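Local structure of malonyl coenzyme A-acyl carrier protein transacylase (2H1Y) at residues A[97-102]-A[274-279]; A[131-136]-A[215-220]; A[278-283]-A[299-304]. The protein probably transfers the malonyl group from coenzyme A to holo-acyl carrier protein. All coordinates share one frame; numbering follows the deposited sequence.

Contact 1. Residues A[97-102]-A[274-279]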
ATOM      1  N   PRO A  97       8.865 -16.003  -1.078  1.00 51.62           N
ATOM      2  CA  PRO A  97       9.694 -14.828  -0.838  1.00 50.82           C
ATOM      3  C   PRO A  97      10.259 -14.888   0.559  1.00 50.26           C
ATOM      4  O   PRO A  97       9.652 -15.521   1.416  1.00 50.33           O
ATOM      5  CB  PRO A  97       8.684 -13.683  -0.908  1.00 50.55           C
ATOM      6  CG  PRO A  97       7.445 -14.278  -0.380  1.00 50.81           C
ATOM      7  CD  PRO A  97       7.435 -15.708  -0.869  1.00 51.37           C
ATOM      8  N   VAL A  98      11.391 -14.231   0.807  1.00 49.69           N
ATOM      9  CA  VAL A  98      11.900 -14.181   2.188  1.00 48.89           C
ATOM     10  C   VAL A  98      11.010 -13.315   3.094  1.00 48.55           C
ATOM     11  O   VAL A  98      10.735 -13.701   4.221  1.00 48.93           O
ATOM     12  CB  VAL A  98      13.482 -13.972   2.339  1.00 48.72           C
ATOM     13  CG1 VAL A  98      14.187 -13.826   0.986  1.00 48.33           C
ATOM     14  CG2 VAL A  98      13.834 -12.859   3.326  1.00 47.18           C
ATOM     15  N   PHE A  99      10.513 -12.193   2.584  1.00 48.11           N
ATOM     16  CA  PHE A  99       9.495 -11.410   3.292  1.00 47.69           C
ATOM     17  C   PHE A  99       8.650 -10.601   2.302  1.00 47.25           C
ATOM     18  O   PHE A  99       8.956 -10.563   1.108  1.00 47.09           O
ATOM     19  CB  PHE A  99      10.146 -10.474   4.309  1.00 47.80           C
ATOM     20  CG  PHE A  99      10.905  -9.333   3.679  1.00 48.92           C
ATOM     21  CD1 PHE A  99      12.276  -9.436   3.444  1.00 47.81           C
ATOM     22  CD2 PHE A  99      10.243  -8.156   3.302  1.00 49.32           C
ATOM     23  CE1 PHE A  99      12.988  -8.386   2.851  1.00 49.03           C
ATOM     24  CE2 PHE A  99      10.951  -7.105   2.707  1.00 50.21           C
ATOM     25  CZ  PHE A  99      12.333  -7.225   2.483  1.00 48.39           C
ATOM     26  N   ALA A 100       7.600  -9.954   2.813  1.00 46.36           N
ATOM     27  CA  ALA A 100       6.756  -9.048   2.024  1.00 45.54           C
ATOM     28  C   ALA A 100       6.526  -7.701   2.743  1.00 44.95           C
ATOM     29  O   ALA A 100       6.270  -7.676   3.942  1.00 44.88           O
ATOM     30  CB  ALA A 100       5.427  -9.712   1.696  1.00 45.03           C
ATOM     31  N   LEU A 101       6.622  -6.604   1.992  1.00 44.23           N
ATOM     32  CA  LEU A 101       6.470  -5.237   2.488  1.00 43.93           C
ATOM     33  C   LEU A 101       5.390  -4.539   1.657  1.00 43.85           C
ATOM     34  O   LEU A 101       5.378  -4.639   0.416  1.00 44.08           O
ATOM     35  CB  LEU A 101       7.783  -4.459   2.298  1.00 43.82           C
ATOM     36  CG  LEU A 101       8.303  -3.331   3.224  1.00 44.70           C
ATOM     37  CD1 LEU A 101       9.319  -2.467   2.500  1.00 43.96           C
ATOM     38  CD2 LEU A 101       7.253  -2.431   3.864  1.00 43.19           C
ATOM     39  N   GLY A 102       4.506  -3.808   2.327  1.00 42.91           N
ATOM     40  CA  GLY A 102       3.505  -3.029   1.640  1.00 42.07           C
ATOM     41  C   GLY A 102       3.613  -1.579   2.033  1.00 41.73           C
ATOM     42  O   GLY A 102       4.398  -1.219   2.911  1.00 41.70           O
ATOM     43  N   ASN A 274      16.885  -4.706   3.413  1.00 50.35           N
ATOM     44  CA  ASN A 274      17.534  -4.718   2.101  1.00 50.86           C
ATOM     45  C   ASN A 274      18.675  -5.749   1.950  1.00 51.39           C
ATOM     46  O   ASN A 274      18.930  -6.249   0.847  1.00 51.45           O
ATOM     47  CB  ASN A 274      18.035  -3.306   1.759  1.00 50.93           C
ATOM     48  CG  ASN A 274      18.596  -3.212   0.350  1.00 51.42           C
ATOM     49  OD1 ASN A 274      17.846  -3.174  -0.625  1.00 52.37           O
ATOM     50  ND2 ASN A 274      19.920  -3.200   0.235  1.00 50.16           N
ATOM     51  N   ASP A 275      19.349  -6.061   3.059  1.00 51.94           N
ATOM     52  CA  ASP A 275      20.403  -7.087   3.083  1.00 52.41           C
ATOM     53  C   ASP A 275      19.928  -8.541   2.936  1.00 51.83           C
ATOM     54  O   ASP A 275      20.698  -9.414   2.519  1.00 51.84           O
ATOM     55  CB  ASP A 275      21.239  -6.944   4.356  1.00 53.03           C
ATOM     56  CG  ASP A 275      22.000  -5.616   4.411  1.00 55.45           C
ATOM     57  OD1 ASP A 275      21.895  -4.804   3.449  1.00 56.61           O
ATOM     58  OD2 ASP A 275      22.715  -5.392   5.421  1.00 57.73           O
ATOM     59  N   ARG A 276      18.667  -8.808   3.259  1.00 50.98           N
ATOM     60  CA  ARG A 276      18.175 -10.192   3.280  1.00 50.05           C
ATOM     61  C   ARG A 276      17.753 -10.707   1.901  1.00 49.55           C
ATOM     62  O   ARG A 276      17.392 -11.874   1.769  1.00 50.17           O
ATOM     63  CB  ARG A 276      17.018 -10.350   4.282  1.00 50.04           C
ATOM     64  CG  ARG A 276      17.194  -9.565   5.602  1.00 49.81           C
ATOM     65  CD  ARG A 276      15.873  -9.479   6.340  1.00 48.63           C
ATOM     66  NE  ARG A 276      15.271 -10.801   6.448  1.00 49.10           N
ATOM     67  CZ  ARG A 276      14.002 -11.032   6.771  1.00 49.56           C
ATOM     68  NH1 ARG A 276      13.175 -10.022   7.014  1.00 48.35           N
ATOM     69  NH2 ARG A 276      13.557 -12.283   6.841  1.00 48.77           N
ATOM     70  N   VAL A 277      17.777  -9.857   0.880  1.00 48.74           N
ATOM     71  CA  VAL A 277      17.388 -10.290  -0.484  1.00 48.49           C
ATOM     72  C   VAL A 277      18.266  -9.689  -1.600  1.00 48.24           C
ATOM     73  O   VAL A 277      19.023  -8.761  -1.362  1.00 48.87           O
ATOM     74  CB  VAL A 277      15.890  -9.970  -0.802  1.00 47.98           C
ATOM     75  CG1 VAL A 277      14.955 -10.671   0.160  1.00 46.98           C
ATOM     76  CG2 VAL A 277      15.659  -8.498  -0.750  1.00 47.82           C
ATOM     77  N   ASP A 278      18.131 -10.207  -2.817  1.00 48.18           N
ATOM     78  CA  ASP A 278      18.850  -9.687  -3.986  1.00 47.62           C
ATOM     79  C   ASP A 278      17.975  -8.850  -4.912  1.00 47.81           C
ATOM     80  O   ASP A 278      18.491  -8.114  -5.777  1.00 48.46           O
ATOM     81  CB  ASP A 278      19.451 -10.839  -4.765  1.00 47.27           C
ATOM     82  CG  ASP A 278      20.292 -11.729  -3.890  1.00 47.98           C
ATOM     83  OD1 ASP A 278      21.361 -11.256  -3.460  1.00 48.39           O
ATOM     84  OD2 ASP A 278      19.867 -12.878  -3.592  1.00 47.47           O
ATOM     85  N   ILE A 279      16.660  -8.933  -4.722  1.00 46.94           N
ATOM     86  CA  ILE A 279      15.727  -8.353  -5.680  1.00 46.04           C
ATOM     87  C   ILE A 279      14.327  -8.239  -5.094  1.00 45.64           C
ATOM     88  O   ILE A 279      13.974  -8.979  -4.175  1.00 45.31           O
ATOM     89  CB  ILE A 279      15.704  -9.199  -6.991  1.00 46.36           C
ATOM     90  CG1 ILE A 279      15.007  -8.442  -8.120  1.00 45.22           C
ATOM     91  CG2 ILE A 279      15.123 -10.623  -6.748  1.00 45.56           C
ATOM     92  CD1 ILE A 279      15.472  -8.891  -9.499  1.00 46.68           C
TER

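Contact 2. Residues A[131-136]-A[215-220]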
ATOM      1  N   LYS A 131     -13.749   3.072   3.516  1.00 53.06           N
ATOM      2  CA  LYS A 131     -15.011   3.680   3.902  1.00 53.30           C
ATOM      3  C   LYS A 131     -14.860   4.318   5.271  1.00 53.07           C
ATOM      4  O   LYS A 131     -15.281   5.469   5.491  1.00 53.26           O
ATOM      5  CB  LYS A 131     -16.101   2.617   3.931  1.00 53.90           C
ATOM      6  CG  LYS A 131     -17.487   3.149   3.780  1.00 55.75           C
ATOM      7  CD  LYS A 131     -18.514   2.014   3.704  1.00 58.75           C
ATOM      8  CE  LYS A 131     -19.853   2.542   3.178  1.00 60.11           C
ATOM      9  NZ  LYS A 131     -20.214   3.853   3.822  1.00 60.59           N
ATOM     10  N   MET A 132     -14.222   3.584   6.179  1.00 52.55           N
ATOM     11  CA  MET A 132     -14.017   4.073   7.537  1.00 52.24           C
ATOM     12  C   MET A 132     -13.038   5.251   7.617  1.00 51.96           C
ATOM     13  O   MET A 132     -13.201   6.158   8.432  1.00 51.39           O
ATOM     14  CB  MET A 132     -13.604   2.937   8.457  1.00 52.05           C
ATOM     15  CG  MET A 132     -14.662   1.868   8.608  1.00 51.54           C
ATOM     16  SD  MET A 132     -14.031   0.501   9.583  1.00 52.55           S
ATOM     17  CE  MET A 132     -15.457  -0.596   9.651  1.00 52.55           C
ATOM     18  N   MET A 133     -12.039   5.246   6.749  1.00 52.56           N
ATOM     19  CA  MET A 133     -11.135   6.395   6.635  1.00 52.89           C
ATOM     20  C   MET A 133     -11.890   7.638   6.144  1.00 54.15           C
ATOM     21  O   MET A 133     -11.652   8.753   6.629  1.00 54.34           O
ATOM     22  CB  MET A 133      -9.930   6.076   5.733  1.00 52.51           C
ATOM     23  CG  MET A 133      -8.834   5.254   6.416  1.00 51.50           C
ATOM     24  SD  MET A 133      -7.431   4.743   5.379  1.00 50.48           S
ATOM     25  CE  MET A 133      -6.977   6.306   4.611  1.00 52.60           C
ATOM     26  N   GLN A 134     -12.814   7.443   5.204  1.00 55.19           N
ATOM     27  CA  GLN A 134     -13.601   8.556   4.680  1.00 56.44           C
ATOM     28  C   GLN A 134     -14.583   9.072   5.711  1.00 56.41           C
ATOM     29  O   GLN A 134     -14.717  10.276   5.891  1.00 56.17           O
ATOM     30  CB  GLN A 134     -14.335   8.165   3.397  1.00 56.94           C
ATOM     31  CG  GLN A 134     -13.406   7.730   2.275  1.00 60.40           C
ATOM     32  CD  GLN A 134     -14.107   7.665   0.922  1.00 64.94           C
ATOM     33  OE1 GLN A 134     -14.127   8.660   0.174  1.00 65.80           O
ATOM     34  NE2 GLN A 134     -14.674   6.489   0.591  1.00 64.62           N
ATOM     35  N   GLU A 135     -15.259   8.152   6.389  1.00 57.19           N
ATOM     36  CA  GLU A 135     -16.221   8.513   7.428  1.00 57.62           C
ATOM     37  C   GLU A 135     -15.547   9.228   8.590  1.00 57.41           C
ATOM     38  O   GLU A 135     -16.034  10.268   9.044  1.00 57.48           O
ATOM     39  CB  GLU A 135     -16.943   7.279   7.944  1.00 57.80           C
ATOM     40  CG  GLU A 135     -17.867   6.597   6.917  1.00 58.80           C
ATOM     41  CD  GLU A 135     -18.319   5.206   7.372  1.00 58.74           C
ATOM     42  OE1 GLU A 135     -17.931   4.753   8.485  1.00 59.97           O
ATOM     43  OE2 GLU A 135     -19.060   4.563   6.604  1.00 60.81           O
ATOM     44  N   ALA A 136     -14.422   8.684   9.054  1.00 57.09           N
ATOM     45  CA  ALA A 136     -13.720   9.253  10.195  1.00 56.79           C
ATOM     46  C   ALA A 136     -13.215  10.639   9.890  1.00 57.03           C
ATOM     47  O   ALA A 136     -13.012  11.428  10.812  1.00 57.09           O
ATOM     48  CB  ALA A 136     -12.569   8.375  10.621  1.00 56.70           C
ATOM     49  N   GLU A 215      -8.098   7.596  14.785  1.00 55.32           N
ATOM     50  CA  GLU A 215      -8.432   7.056  16.120  1.00 56.63           C
ATOM     51  C   GLU A 215      -9.851   6.497  16.193  1.00 56.46           C
ATOM     52  O   GLU A 215     -10.027   5.341  16.587  1.00 56.65           O
ATOM     53  CB  GLU A 215      -8.243   8.110  17.223  1.00 56.95           C
ATOM     54  CG  GLU A 215      -7.345   7.674  18.399  1.00 60.55           C
ATOM     55  CD  GLU A 215      -7.899   6.488  19.200  1.00 64.23           C
ATOM     56  OE1 GLU A 215      -8.943   6.636  19.882  1.00 65.66           O
ATOM     57  OE2 GLU A 215      -7.266   5.409  19.164  1.00 66.38           O
ATOM     58  N   PRO A 216     -10.870   7.300  15.799  1.00 56.57           N
ATOM     59  CA  PRO A 216     -12.236   6.772  15.900  1.00 56.51           C
ATOM     60  C   PRO A 216     -12.383   5.347  15.388  1.00 56.48           C
ATOM     61  O   PRO A 216     -13.022   4.549  16.050  1.00 57.82           O
ATOM     62  CB  PRO A 216     -13.050   7.738  15.035  1.00 56.36           C
ATOM     63  CG  PRO A 216     -12.339   9.034  15.170  1.00 56.32           C
ATOM     64  CD  PRO A 216     -10.866   8.683  15.271  1.00 56.36           C
ATOM     65  N   MET A 217     -11.777   5.027  14.245  1.00 56.26           N
ATOM     66  CA  MET A 217     -12.041   3.775  13.527  1.00 55.17           C
ATOM     67  C   MET A 217     -11.265   2.561  14.037  1.00 56.37           C
ATOM     68  O   MET A 217     -11.558   1.428  13.592  1.00 55.92           O
ATOM     69  CB  MET A 217     -11.811   3.941  12.003  1.00 55.34           C
ATOM     70  CG  MET A 217     -10.330   3.831  11.531  1.00 53.69           C
ATOM     71  SD  MET A 217     -10.058   3.946   9.725  1.00 52.13           S
ATOM     72  CE  MET A 217     -10.326   2.253   9.202  1.00 47.58           C
ATOM     73  N   ILE A 218     -10.283   2.772  14.934  1.00 57.16           N
ATOM     74  CA  ILE A 218      -9.392   1.661  15.352  1.00 58.64           C
ATOM     75  C   ILE A 218     -10.161   0.455  15.891  1.00 58.70           C
ATOM     76  O   ILE A 218      -9.906  -0.677  15.482  1.00 58.42           O
ATOM     77  CB  ILE A 218      -8.196   2.056  16.317  1.00 58.80           C
ATOM     78  CG1 ILE A 218      -8.679   2.581  17.675  1.00 60.02           C
ATOM     79  CG2 ILE A 218      -7.256   3.039  15.639  1.00 59.40           C
ATOM     80  CD1 ILE A 218      -7.753   2.213  18.884  1.00 59.76           C
ATOM     81  N   PHE A 219     -11.134   0.693  16.769  1.00 59.28           N
ATOM     82  CA  PHE A 219     -11.892  -0.436  17.272  1.00 59.58           C
ATOM     83  C   PHE A 219     -12.730  -1.196  16.225  1.00 59.51           C
ATOM     84  O   PHE A 219     -12.632  -2.423  16.157  1.00 59.71           O
ATOM     85  CB  PHE A 219     -12.703  -0.159  18.544  1.00 59.68           C
ATOM     86  CG  PHE A 219     -13.044  -1.419  19.237  1.00 60.65           C
ATOM     87  CD1 PHE A 219     -12.138  -1.983  20.139  1.00 61.63           C
ATOM     88  CD2 PHE A 219     -14.192  -2.142  18.873  1.00 60.48           C
ATOM     89  CE1 PHE A 219     -12.403  -3.217  20.731  1.00 62.23           C
ATOM     90  CE2 PHE A 219     -14.471  -3.367  19.445  1.00 60.31           C
ATOM     91  CZ  PHE A 219     -13.572  -3.919  20.376  1.00 61.90           C
ATOM     92  N   LYS A 220     -13.548  -0.485  15.441  1.00 59.35           N
ATOM     93  CA  LYS A 220     -14.343  -1.110  14.366  1.00 59.38           C
ATOM     94  C   LYS A 220     -13.482  -1.932  13.399  1.00 58.81           C
ATOM     95  O   LYS A 220     -13.890  -3.001  12.934  1.00 58.27           O
ATOM     96  CB  LYS A 220     -15.143  -0.067  13.578  1.00 59.62           C
ATOM     97  CG  LYS A 220     -16.358   0.494  14.311  1.00 62.49           C
ATOM     98  CD  LYS A 220     -17.497   0.920  13.346  1.00 66.41           C
ATOM     99  CE  LYS A 220     -18.281  -0.290  12.761  1.00 67.45           C
ATOM    100  NZ  LYS A 220     -19.676   0.067  12.332  1.00 67.73           N
TER

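Contact 3. Residues A[278-283]-A[299-304]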
ATOM      1  N   ASP A 278      18.131 -10.207  -2.817  1.00 48.18           N
ATOM      2  CA  ASP A 278      18.850  -9.687  -3.986  1.00 47.62           C
ATOM      3  C   ASP A 278      17.975  -8.850  -4.912  1.00 47.81           C
ATOM      4  O   ASP A 278      18.491  -8.114  -5.777  1.00 48.46           O
ATOM      5  CB  ASP A 278      19.451 -10.839  -4.765  1.00 47.27           C
ATOM      6  CG  ASP A 278      20.292 -11.729  -3.890  1.00 47.98           C
ATOM      7  OD1 ASP A 278      21.361 -11.256  -3.460  1.00 48.39           O
ATOM      8  OD2 ASP A 278      19.867 -12.878  -3.592  1.00 47.47           O
ATOM      9  N   ILE A 279      16.660  -8.933  -4.722  1.00 46.94           N
ATOM     10  CA  ILE A 279      15.727  -8.353  -5.680  1.00 46.04           C
ATOM     11  C   ILE A 279      14.327  -8.239  -5.094  1.00 45.64           C
ATOM     12  O   ILE A 279      13.974  -8.979  -4.175  1.00 45.31           O
ATOM     13  CB  ILE A 279      15.704  -9.199  -6.991  1.00 46.36           C
ATOM     14  CG1 ILE A 279      15.007  -8.442  -8.120  1.00 45.22           C
ATOM     15  CG2 ILE A 279      15.123 -10.623  -6.748  1.00 45.56           C
ATOM     16  CD1 ILE A 279      15.472  -8.891  -9.499  1.00 46.68           C
ATOM     17  N   PHE A 280      13.544  -7.314  -5.639  1.00 44.71           N
ATOM     18  CA  PHE A 280      12.208  -7.038  -5.154  1.00 44.48           C
ATOM     19  C   PHE A 280      11.224  -7.236  -6.290  1.00 44.09           C
ATOM     20  O   PHE A 280      11.539  -6.907  -7.432  1.00 43.37           O
ATOM     21  CB  PHE A 280      12.110  -5.584  -4.681  1.00 44.94           C
ATOM     22  CG  PHE A 280      12.821  -5.304  -3.384  1.00 46.09           C
ATOM     23  CD1 PHE A 280      14.135  -4.842  -3.378  1.00 47.35           C
ATOM     24  CD2 PHE A 280      12.167  -5.483  -2.155  1.00 46.73           C
ATOM     25  CE1 PHE A 280      14.803  -4.574  -2.158  1.00 47.85           C
ATOM     26  CE2 PHE A 280      12.818  -5.218  -0.939  1.00 45.62           C
ATOM     27  CZ  PHE A 280      14.138  -4.760  -0.942  1.00 45.64           C
ATOM     28  N   PHE A 281      10.035  -7.765  -5.987  1.00 43.90           N
ATOM     29  CA  PHE A 281       8.940  -7.766  -6.970  1.00 43.67           C
ATOM     30  C   PHE A 281       7.816  -6.835  -6.514  1.00 43.41           C
ATOM     31  O   PHE A 281       7.191  -7.066  -5.482  1.00 44.59           O
ATOM     32  CB  PHE A 281       8.379  -9.177  -7.244  1.00 43.73           C
ATOM     33  CG  PHE A 281       9.386 -10.175  -7.725  1.00 44.04           C
ATOM     34  CD1 PHE A 281       9.368 -11.467  -7.237  1.00 45.43           C
ATOM     35  CD2 PHE A 281      10.349  -9.841  -8.659  1.00 47.12           C
ATOM     36  CE1 PHE A 281      10.283 -12.417  -7.669  1.00 45.99           C
ATOM     37  CE2 PHE A 281      11.277 -10.781  -9.109  1.00 47.08           C
ATOM     38  CZ  PHE A 281      11.240 -12.075  -8.613  1.00 47.09           C
ATOM     39  N   GLU A 282       7.555  -5.773  -7.260  1.00 42.78           N
ATOM     40  CA  GLU A 282       6.399  -4.945  -6.939  1.00 42.44           C
ATOM     41  C   GLU A 282       5.183  -5.610  -7.570  1.00 42.79           C
ATOM     42  O   GLU A 282       5.047  -5.583  -8.799  1.00 42.98           O
ATOM     43  CB  GLU A 282       6.553  -3.503  -7.442  1.00 41.71           C
ATOM     44  CG  GLU A 282       5.503  -2.562  -6.865  1.00 41.33           C
ATOM     45  CD  GLU A 282       5.794  -1.082  -7.067  1.00 42.00           C
ATOM     46  OE1 GLU A 282       5.022  -0.259  -6.542  1.00 42.72           O
ATOM     47  OE2 GLU A 282       6.780  -0.723  -7.739  1.00 42.09           O
ATOM     48  N   LEU A 283       4.312  -6.205  -6.740  1.00 42.36           N
ATOM     49  CA  LEU A 283       3.105  -6.882  -7.235  1.00 41.67           C
ATOM     50  C   LEU A 283       1.907  -5.968  -7.283  1.00 42.24           C
ATOM     51  O   LEU A 283       1.453  -5.469  -6.252  1.00 41.90           O
ATOM     52  CB  LEU A 283       2.760  -8.115  -6.409  1.00 41.02           C
ATOM     53  CG  LEU A 283       3.864  -9.147  -6.292  1.00 39.64           C
ATOM     54  CD1 LEU A 283       3.360 -10.286  -5.453  1.00 36.54           C
ATOM     55  CD2 LEU A 283       4.303  -9.614  -7.658  1.00 40.09           C
ATOM     56  N   LYS A 299      19.327  -2.653  -5.174  1.00 47.55           N
ATOM     57  CA  LYS A 299      18.771  -3.909  -5.642  1.00 47.42           C
ATOM     58  C   LYS A 299      17.629  -3.629  -6.591  1.00 47.26           C
ATOM     59  O   LYS A 299      16.905  -2.658  -6.419  1.00 46.92           O
ATOM     60  CB  LYS A 299      18.255  -4.711  -4.456  1.00 48.09           C
ATOM     61  CG  LYS A 299      19.206  -4.733  -3.265  1.00 47.68           C
ATOM     62  CD  LYS A 299      20.409  -5.580  -3.548  1.00 48.66           C
ATOM     63  CE  LYS A 299      21.304  -5.712  -2.310  1.00 48.81           C
ATOM     64  NZ  LYS A 299      20.680  -6.617  -1.319  1.00 48.86           N
ATOM     65  N   PRO A 300      17.467  -4.476  -7.616  1.00 47.63           N
ATOM     66  CA  PRO A 300      16.407  -4.199  -8.586  1.00 47.22           C
ATOM     67  C   PRO A 300      15.001  -4.485  -8.060  1.00 47.15           C
ATOM     68  O   PRO A 300      14.816  -5.220  -7.061  1.00 46.14           O
ATOM     69  CB  PRO A 300      16.742  -5.136  -9.766  1.00 47.56           C
ATOM     70  CG  PRO A 300      18.120  -5.712  -9.464  1.00 47.59           C
ATOM     71  CD  PRO A 300      18.226  -5.694  -7.967  1.00 47.48           C
ATOM     72  N   THR A 301      14.034  -3.861  -8.733  1.00 46.98           N
ATOM     73  CA  THR A 301      12.627  -4.084  -8.512  1.00 47.28           C
ATOM     74  C   THR A 301      12.016  -4.281  -9.889  1.00 47.81           C
ATOM     75  O   THR A 301      11.963  -3.348 -10.690  1.00 48.68           O
ATOM     76  CB  THR A 301      11.929  -2.875  -7.807  1.00 47.30           C
ATOM     77  OG1 THR A 301      12.498  -2.643  -6.512  1.00 46.38           O
ATOM     78  CG2 THR A 301      10.444  -3.141  -7.643  1.00 47.31           C
ATOM     79  N   ILE A 302      11.581  -5.496 -10.181  1.00 48.16           N
ATOM     80  CA  ILE A 302      10.761  -5.741 -11.359  1.00 48.69           C
ATOM     81  C   ILE A 302       9.333  -5.435 -10.959  1.00 48.80           C
ATOM     82  O   ILE A 302       8.849  -5.956  -9.949  1.00 48.67           O
ATOM     83  CB  ILE A 302      10.846  -7.216 -11.802  1.00 48.87           C
ATOM     84  CG1 ILE A 302      12.280  -7.573 -12.151  1.00 48.05           C
ATOM     85  CG2 ILE A 302       9.894  -7.485 -12.982  1.00 49.55           C
ATOM     86  CD1 ILE A 302      12.742  -8.789 -11.463  1.00 49.60           C
ATOM     87  N   SER A 303       8.664  -4.582 -11.723  1.00 49.13           N
ATOM     88  CA  SER A 303       7.274  -4.279 -11.429  1.00 50.16           C
ATOM     89  C   SER A 303       6.389  -5.218 -12.217  1.00 50.32           C
ATOM     90  O   SER A 303       6.576  -5.411 -13.403  1.00 50.80           O
ATOM     91  CB  SER A 303       6.919  -2.791 -11.656  1.00 50.60           C
ATOM     92  OG  SER A 303       7.603  -2.237 -12.765  1.00 51.79           O
ATOM     93  N   VAL A 304       5.451  -5.844 -11.529  1.00 50.90           N
ATOM     94  CA  VAL A 304       4.570  -6.832 -12.132  1.00 50.98           C
ATOM     95  C   VAL A 304       3.153  -6.268 -12.095  1.00 51.42           C
ATOM     96  O   VAL A 304       2.368  -6.563 -11.182  1.00 51.48           O
ATOM     97  CB  VAL A 304       4.631  -8.169 -11.361  1.00 50.96           C
ATOM     98  CG1 VAL A 304       3.862  -9.261 -12.103  1.00 50.11           C
ATOM     99  CG2 VAL A 304       6.095  -8.587 -11.112  1.00 51.04           C
TER

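Contact 1. Residues A[97-102]-A[274-279]
The guanidinium group of Arg276 lies over Val98 and Phe99, which meet it on the same face. Its two terminal nitrogens divide the work. NH2 rests on the methyl carbon Val98 CG2 at 3.6 Å, while NH1 comes within 3.7 Å of Phe99 CD1. Ring and guanidinium planes differ by 25°, and CD1 sits toward the rim of the guanidinium, so the overlap is offset rather than centred. Beside this layer Val277 adds a purely apolar touch: its CG1 packs 3.4 Å from Val98 CG1 and approaches Phe99 CE1 obliquely, at 4.0 Å. CG2 of Val98 mainly serves Arg276 and CG1 mainly Val277. No hydrogen bond links the two segments, which meet through side-chain packing.

The Arg276 chain runs away from its backbone and then bends at chi3 (50°), which sets the guanidinium beside CD1 of the ring. Phe99 takes the less common first torsion in which CG sits between N and the carbonyl carbon (chi1 70°), which places CD1 against the guanidinium face. Farther out, polar partners fix the rotation of the guanidinium: Glu236 forms a salt bridge with NH2, and Asn273 OD1 accepts a hydrogen bond from NH1. Glu236 also pairs through its backbone with Ala100, so the acid that holds the arginine belongs to the neighbouring strand 236-238.

Strand 99-102 lies between strands 236-238 and 15-19 in the mixed sheet, and the 274-278 loop leads into strand 279-283 on the far side of strand 15-19. Gly102 opens the Gly-His-Ser-Leu-Gly sequence, which, in acyltransferases of this family, forms the nucleophile elbow between a strand of the α/β core and the following helix.

Contact 2. Residues A[131-136]-A[215-220]
Met132 and Met217 interlock where helix 119-137 packs against the turn at 215-217 and the first assigned residues of helix 218-228 in the acyltransferase fold. Between these helices the chain runs through the four-stranded antiparallel sheet, so the contact joins the helix that leads into that part to the one that follows it.

The two methionines meet in different shapes. Met132 is extended beyond CG and reaches along the partner segment until its CE stands 4.0 Å from Lys220 CB, the two side chains crossing at about a right angle. Met217 instead has CG lodged between its backbone N and carbonyl carbon (chi1 82°) and bends again at chi3 (-85°). The bend tucks the terminal methyl against Met132, with Met217 CE only 3.4 Å from Met132 CB, and leaves the sulfur facing the next residue, Met217 SD lying 3.8 Å from Met133 CG. The CB of Met133 points away from 215-220, and its side chain touches Gln73, Ser209 and Leu214. Leu260 packs on Met217 from outside the pair.

Toward solvent the contact thins. Ala136 CB faces Pro216 CB at 4.5 Å, and the charged atoms Glu135 OE1 and Lys220 NZ are not in contact. Glu135 is engaged instead by Lys131, one helical turn earlier. In that intrahelical salt bridge, Lys131 NZ donates to Glu135 OE2 over 3.1 Å.

Contact 3. Residues A[278-283]-A[299-304]
Ile279, Pro300 and Ile302 gather at the start of two adjacent parallel strands, 279-283 and 301-304, whose axes diverge by 19°. With helix 288-294 between them in the chain, they form a beta-alpha-beta unit at the edge of the mixed sheet.

The Ile279 side chain can be traced outward atom by atom. Ile279 CB stays 4.1 Å from Pro300 O. With CG1 swung opposite the backbone N (chi1 -166°), that branch comes close to the same carbonyl oxygen, Ile279 CG1 to Pro300 O being 3.4 Å. At the tip, Ile279 CD1 lies 4.0 Å from Pro300 CB. Ile279 CD1 also meets Ile302 CD1, at 3.4 Å. Ile302 CD1 in turn abuts the edge of the Phe281 ring, in its plane and 3.4 Å from Phe281 CE2, so the tip of Ile302 is wedged between Ile279 and Phe281. Helix 307-320 covers this apolar face, with Phe316 against Ile279 and Phe281.

On the opposite face Phe280 CB packs 3.5 Å from Thr301 OG1, and the ring presents its edge to Pro300 O. Thr301 OG1 is hydrogen-bonded to Asn293 ND2 of the crossover helix. The Glu282 carboxylate reaches the same helix, its OE1 and OE2 accepting from the backbone N of Leu289 and Lys290, which would favour the charged form near the helix start.

Four backbone hydrogen bonds join the strands. Phe280 and Glu282 each use both N and O, as parallel pairing requires. The straightest of them runs from Val304 N to Glu282 O, 2.8 Å long with an angle of 169° at the hydrogen.

In the fold
Contacts 1 and 3 share Asp278 and Ile279, their centres being about 9 Å apart. Lys299 fastens one to the other: Lys299 NZ stands 2.7 Å from Val277 O and 2.8 Å from Asn274 O, probable hydrogen bonds both, while Phe99 CZ packs 4.0 Å from Phe280 CE2. Together they tie the central strand 99-102, which leads into the probable nucleophile elbow, to the sheet-edge strand 301-304. Contact 2 lies on the other side of the chain's centre, with its centre about 31 Å from that of contact 1 and 32 Å from that of contact 3. It touches neither, although in sequence it is nested within the loop that contact 1 closes.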